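Local coordinates for protein probable Rab-related GTPase (Acanthamoeba polyphaga mimivirus, PDB 5XC5) that binds GTP and magnesium as a Rab-family small GTPase and may take part in protein transport, at residues A[110-118]-A[160-171]. The protein carries 1 engineered substitution. Numbering follows the deposited sequence.
Sequences TTYYILVVA and LFGKMIDKMSEI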
loop_
_atom_site.group_PDB
_atom_site.type_symbol
_atom_site.label_atom_id
_atom_site.label_comp_id
_atom_site.label_asym_id
_atom_site.label_seq_id
_atom_site.Cartn_x
_atom_site.Cartn_y
_atom_site.Cartn_z
ATOM N N THR A 110 -12.254 8.833 7.206
ATOM C CA THR A 110 -13.096 7.732 6.756
ATOM C C THR A 110 -12.356 6.406 6.620
ATOM O O THR A 110 -12.996 5.387 6.345
ATOM C CB THR A 110 -13.753 8.082 5.416
ATOM O OG1 THR A 110 -12.744 8.364 4.437
ATOM C CG2 THR A 110 -14.647 9.300 5.568
ATOM N N THR A 111 -11.040 6.381 6.791
ATOM C CA THR A 111 -10.306 5.146 6.554
ATOM C C THR A 111 -10.683 4.119 7.613
ATOM O O THR A 111 -10.716 4.426 8.807
ATOM C CB THR A 111 -8.803 5.411 6.568
ATOM O OG1 THR A 111 -8.521 6.571 5.775
ATOM C CG2 THR A 111 -8.046 4.232 5.973
ATOM N N TYR A 112 -10.989 2.904 7.171
ATOM C CA TYR A 112 -11.332 1.810 8.064
ATOM C C TYR A 112 -10.154 0.895 8.360
ATOM O O TYR A 112 -10.106 0.283 9.429
ATOM C CB TYR A 112 -12.445 0.980 7.425
ATOM C CG TYR A 112 -12.928 -0.173 8.255
ATOM C CD1 TYR A 112 -13.729 0.044 9.369
ATOM C CD2 TYR A 112 -12.615 -1.485 7.911
ATOM C CE1 TYR A 112 -14.191 -1.012 10.132
ATOM C CE2 TYR A 112 -13.069 -2.548 8.669
ATOM C CZ TYR A 112 -13.861 -2.301 9.780
ATOM O OH TYR A 112 -14.333 -3.345 10.545
ATOM N N TYR A 113 -9.205 0.790 7.436
ATOM C CA TYR A 113 -8.111 -0.161 7.573
ATOM C C TYR A 113 -6.897 0.426 6.877
ATOM O O TYR A 113 -6.962 0.762 5.684
ATOM C CB TYR A 113 -8.496 -1.491 6.925
ATOM C CG TYR A 113 -7.487 -2.622 7.040
ATOM C CD1 TYR A 113 -6.995 -3.043 8.278
ATOM C CD2 TYR A 113 -7.081 -3.311 5.904
ATOM C CE1 TYR A 113 -6.099 -4.117 8.366
ATOM C CE2 TYR A 113 -6.202 -4.370 5.979
ATOM C CZ TYR A 113 -5.713 -4.776 7.200
ATOM O OH TYR A 113 -4.832 -5.837 7.228
ATOM N N ILE A 114 -5.807 0.553 7.628
ATOM C CA ILE A 114 -4.512 0.972 7.108
ATOM C C ILE A 114 -3.586 -0.225 7.239
ATOM O O ILE A 114 -3.434 -0.773 8.337
ATOM C CB ILE A 114 -3.949 2.171 7.883
ATOM C CG1 ILE A 114 -4.875 3.375 7.740
ATOM C CG2 ILE A 114 -2.566 2.497 7.383
ATOM C CD1 ILE A 114 -4.362 4.614 8.477
ATOM N N LEU A 115 -2.997 -0.647 6.118
ATOM C CA LEU A 115 -2.111 -1.803 6.064
ATOM C C LEU A 115 -0.741 -1.342 5.584
ATOM O O LEU A 115 -0.611 -0.839 4.465
ATOM C CB LEU A 115 -2.691 -2.865 5.128
ATOM C CG LEU A 115 -1.834 -4.111 4.892
ATOM C CD1 LEU A 115 -1.477 -4.797 6.199
ATOM C CD2 LEU A 115 -2.583 -5.060 3.960
ATOM N N VAL A 116 0.262 -1.474 6.455
ATOM C CA VAL A 116 1.648 -1.158 6.112
ATOM C C VAL A 116 2.242 -2.353 5.378
ATOM O O VAL A 116 2.193 -3.483 5.873
ATOM C CB VAL A 116 2.450 -0.842 7.384
ATOM C CG1 VAL A 116 3.942 -0.712 7.065
ATOM C CG2 VAL A 116 1.914 0.425 8.058
ATOM N N VAL A 117 2.813 -2.104 4.203
ATOM C CA VAL A 117 3.380 -3.156 3.370
ATOM C C VAL A 117 4.892 -3.015 3.404
ATOM O O VAL A 117 5.446 -2.040 2.879
ATOM C CB VAL A 117 2.874 -3.090 1.922
ATOM C CG1 VAL A 117 3.497 -4.205 1.072
ATOM C CG2 VAL A 117 1.350 -3.157 1.895
ATOM N N ALA A 118 5.557 -3.998 4.002
ATOM C CA ALA A 118 7.014 -4.084 4.000
ATOM C C ALA A 118 7.400 -4.801 2.712
ATOM O O ALA A 118 7.295 -6.029 2.612
ATOM C CB ALA A 118 7.478 -4.851 5.236
ATOM N N LEU A 160 -1.714 -9.622 0.325
ATOM C CA LEU A 160 -1.897 -8.301 0.923
ATOM C C LEU A 160 -3.210 -7.670 0.477
ATOM O O LEU A 160 -3.908 -7.043 1.285
ATOM C CB LEU A 160 -0.678 -7.394 0.695
ATOM C CG LEU A 160 -0.453 -6.772 -0.688
ATOM C CD1 LEU A 160 -1.193 -5.436 -0.849
ATOM C CD2 LEU A 160 1.021 -6.570 -0.999
ATOM N N PHE A 161 -3.590 -7.845 -0.796
ATOM C CA PHE A 161 -4.910 -7.366 -1.192
ATOM C C PHE A 161 -6.020 -8.174 -0.546
ATOM O O PHE A 161 -7.087 -7.621 -0.248
ATOM C CB PHE A 161 -5.072 -7.307 -2.709
ATOM C CG PHE A 161 -4.569 -6.039 -3.290
ATOM C CD1 PHE A 161 -5.379 -4.920 -3.339
ATOM C CD2 PHE A 161 -3.269 -5.947 -3.753
ATOM C CE1 PHE A 161 -4.913 -3.739 -3.862
ATOM C CE2 PHE A 161 -2.792 -4.765 -4.280
ATOM C CZ PHE A 161 -3.615 -3.651 -4.325
ATOM N N GLY A 162 -5.790 -9.463 -0.288
ATOM C CA GLY A 162 -6.803 -10.248 0.397
ATOM C C GLY A 162 -7.108 -9.724 1.786
ATOM O O GLY A 162 -8.266 -9.694 2.209
ATOM N N LYS A 163 -6.071 -9.320 2.525
ATOM C CA LYS A 163 -6.286 -8.714 3.836
ATOM C C LYS A 163 -7.129 -7.452 3.711
ATOM O O LYS A 163 -8.061 -7.232 4.492
ATOM C CB LYS A 163 -4.940 -8.363 4.471
ATOM C CG LYS A 163 -4.076 -9.563 4.813
ATOM C CD LYS A 163 -2.664 -9.145 5.259
ATOM C CE LYS A 163 -2.628 -8.452 6.631
ATOM N NZ LYS A 163 -3.062 -9.364 7.734
ATOM N N MET A 164 -6.818 -6.619 2.722
ATOM C CA MET A 164 -7.573 -5.392 2.505
ATOM C C MET A 164 -9.017 -5.689 2.120
ATOM O O MET A 164 -9.943 -5.032 2.608
ATOM C CB MET A 164 -6.878 -4.566 1.419
ATOM C CG MET A 164 -7.585 -3.266 1.031
ATOM S SD MET A 164 -7.688 -2.060 2.395
ATOM C CE MET A 164 -5.941 -1.710 2.744
ATOM N N ILE A 165 -9.223 -6.679 1.249
ATOM C CA ILE A 165 -10.566 -7.044 0.801
ATOM C C ILE A 165 -11.410 -7.533 1.973
ATOM O O ILE A 165 -12.569 -7.122 2.138
ATOM C CB ILE A 165 -10.482 -8.085 -0.330
ATOM C CG1 ILE A 165 -9.904 -7.439 -1.592
ATOM C CG2 ILE A 165 -11.860 -8.720 -0.591
ATOM C CD1 ILE A 165 -9.302 -8.433 -2.551
ATOM N N ASP A 166 -10.843 -8.417 2.805
ATOM C CA ASP A 166 -11.578 -8.915 3.967
ATOM C C ASP A 166 -12.047 -7.765 4.849
ATOM O O ASP A 166 -13.197 -7.745 5.299
ATOM C CB ASP A 166 -10.711 -9.861 4.804
ATOM C CG ASP A 166 -10.387 -11.164 4.100
ATOM O OD1 ASP A 166 -10.935 -11.426 3.014
ATOM O OD2 ASP A 166 -9.581 -11.942 4.656
ATOM N N LYS A 167 -11.171 -6.790 5.102
ATOM C CA LYS A 167 -11.550 -5.666 5.947
ATOM C C LYS A 167 -12.621 -4.808 5.285
ATOM O O LYS A 167 -13.578 -4.392 5.945
ATOM C CB LYS A 167 -10.315 -4.838 6.305
ATOM C CG LYS A 167 -9.393 -5.500 7.304
ATOM C CD LYS A 167 -10.022 -5.555 8.697
ATOM C CE LYS A 167 -9.062 -6.123 9.718
ATOM N NZ LYS A 167 -8.603 -7.468 9.310
ATOM N N MET A 168 -12.493 -4.537 3.982
ATOM C CA MET A 168 -13.538 -3.777 3.298
ATOM C C MET A 168 -14.885 -4.477 3.384
ATOM O O MET A 168 -15.923 -3.813 3.481
ATOM C CB MET A 168 -13.166 -3.531 1.833
ATOM C CG MET A 168 -11.913 -2.671 1.616
ATOM S SD MET A 168 -11.974 -1.008 2.345
ATOM C CE MET A 168 -11.110 -1.283 3.895
ATOM N N SER A 169 -14.890 -5.811 3.372
ATOM C CA SER A 169 -16.149 -6.547 3.397
ATOM C C SER A 169 -16.863 -6.420 4.736
ATOM O O SER A 169 -18.062 -6.715 4.812
ATOM C CB SER A 169 -15.909 -8.021 3.055
ATOM O OG SER A 169 -15.398 -8.745 4.161
ATOM N N GLU A 170 -16.160 -5.987 5.786
ATOM C CA GLU A 170 -16.754 -5.777 7.103
ATOM C C GLU A 170 -17.482 -4.449 7.229
ATOM O O GLU A 170 -18.226 -4.264 8.199
ATOM C CB GLU A 170 -15.678 -5.803 8.190
ATOM C CG GLU A 170 -14.909 -7.095 8.297
ATOM C CD GLU A 170 -13.744 -7.001 9.270
ATOM O OE1 GLU A 170 -13.526 -5.918 9.861
ATOM O OE2 GLU A 170 -13.038 -8.016 9.441
ATOM N N ILE A 171 -17.270 -3.517 6.311
ATOM C CA ILE A 171 -17.893 -2.204 6.395
ATOM C C ILE A 171 -19.406 -2.304 6.205
ATOM O O ILE A 171 -19.878 -2.893 5.229
ATOM C CB ILE A 171 -17.248 -1.222 5.398
ATOM C CG1 ILE A 171 -15.756 -1.051 5.710
ATOM C CG2 ILE A 171 -17.975 0.117 5.408
ATOM C CD1 ILE A 171 -15.033 -0.121 4.761
#
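Tyr113 lies across Lys167, and its side chain runs from the level of Met168 back to Lys163, toward the N-terminal end of the helix. Tyr113 CB meets Lys167 CB at 3.9 Å, with Met168 CE nearly as close. From Tyr113 CG onward Lys167 CG is the main partner. With CG anti to the backbone N (chi1 -177°), the ring is carried over the lysine stem: Lys167 CG sits 3.3 Å from the Tyr113 ring centroid, almost on the normal, in a close CH-pi contact. CD1 and CE1 run beside Lys167 CD and CE, while CD2 meets the methyl group of Met164, whose sulfur lies at the ring edge in a Met-aromatic contact. CE2 approaches the carbonyl oxygen of Lys163. At the tip, Tyr113 OH lies 3.5 Å from Lys163 CE. This hydroxyl is hydrogen-bonded to Asp145, which also forms a salt bridge with Lys163 NZ; one carboxylate thus ties strand tyrosine and helix lysine together.

Tyr112, just before the strand, meets the C-terminal end of segment 160-171. Tyr112 OH donates a 2.8 Å hydrogen bond to the anti lone pair of Glu170 OE1, the ring and carboxylate planes standing 85° apart, and Ile171 CG1 covers one ring face, offset toward the rim. Deeper along the strand, Leu115 CD2 reaches Leu160 O at 3.6 Å, and Val117 CG1 meets Leu160 CD2 at 4.0 Å.

The strand and helix run antiparallel, their axes 169° apart, as expected where the C-terminal helix of a small GTPase covers one face of the central sheet. Strand 113-119 lies between strands 81-87 and 145-148: Met164 also packs on Leu83 and Leu160 on Val147, while Ile114 and Val116 face helix 91-107 on the opposite side.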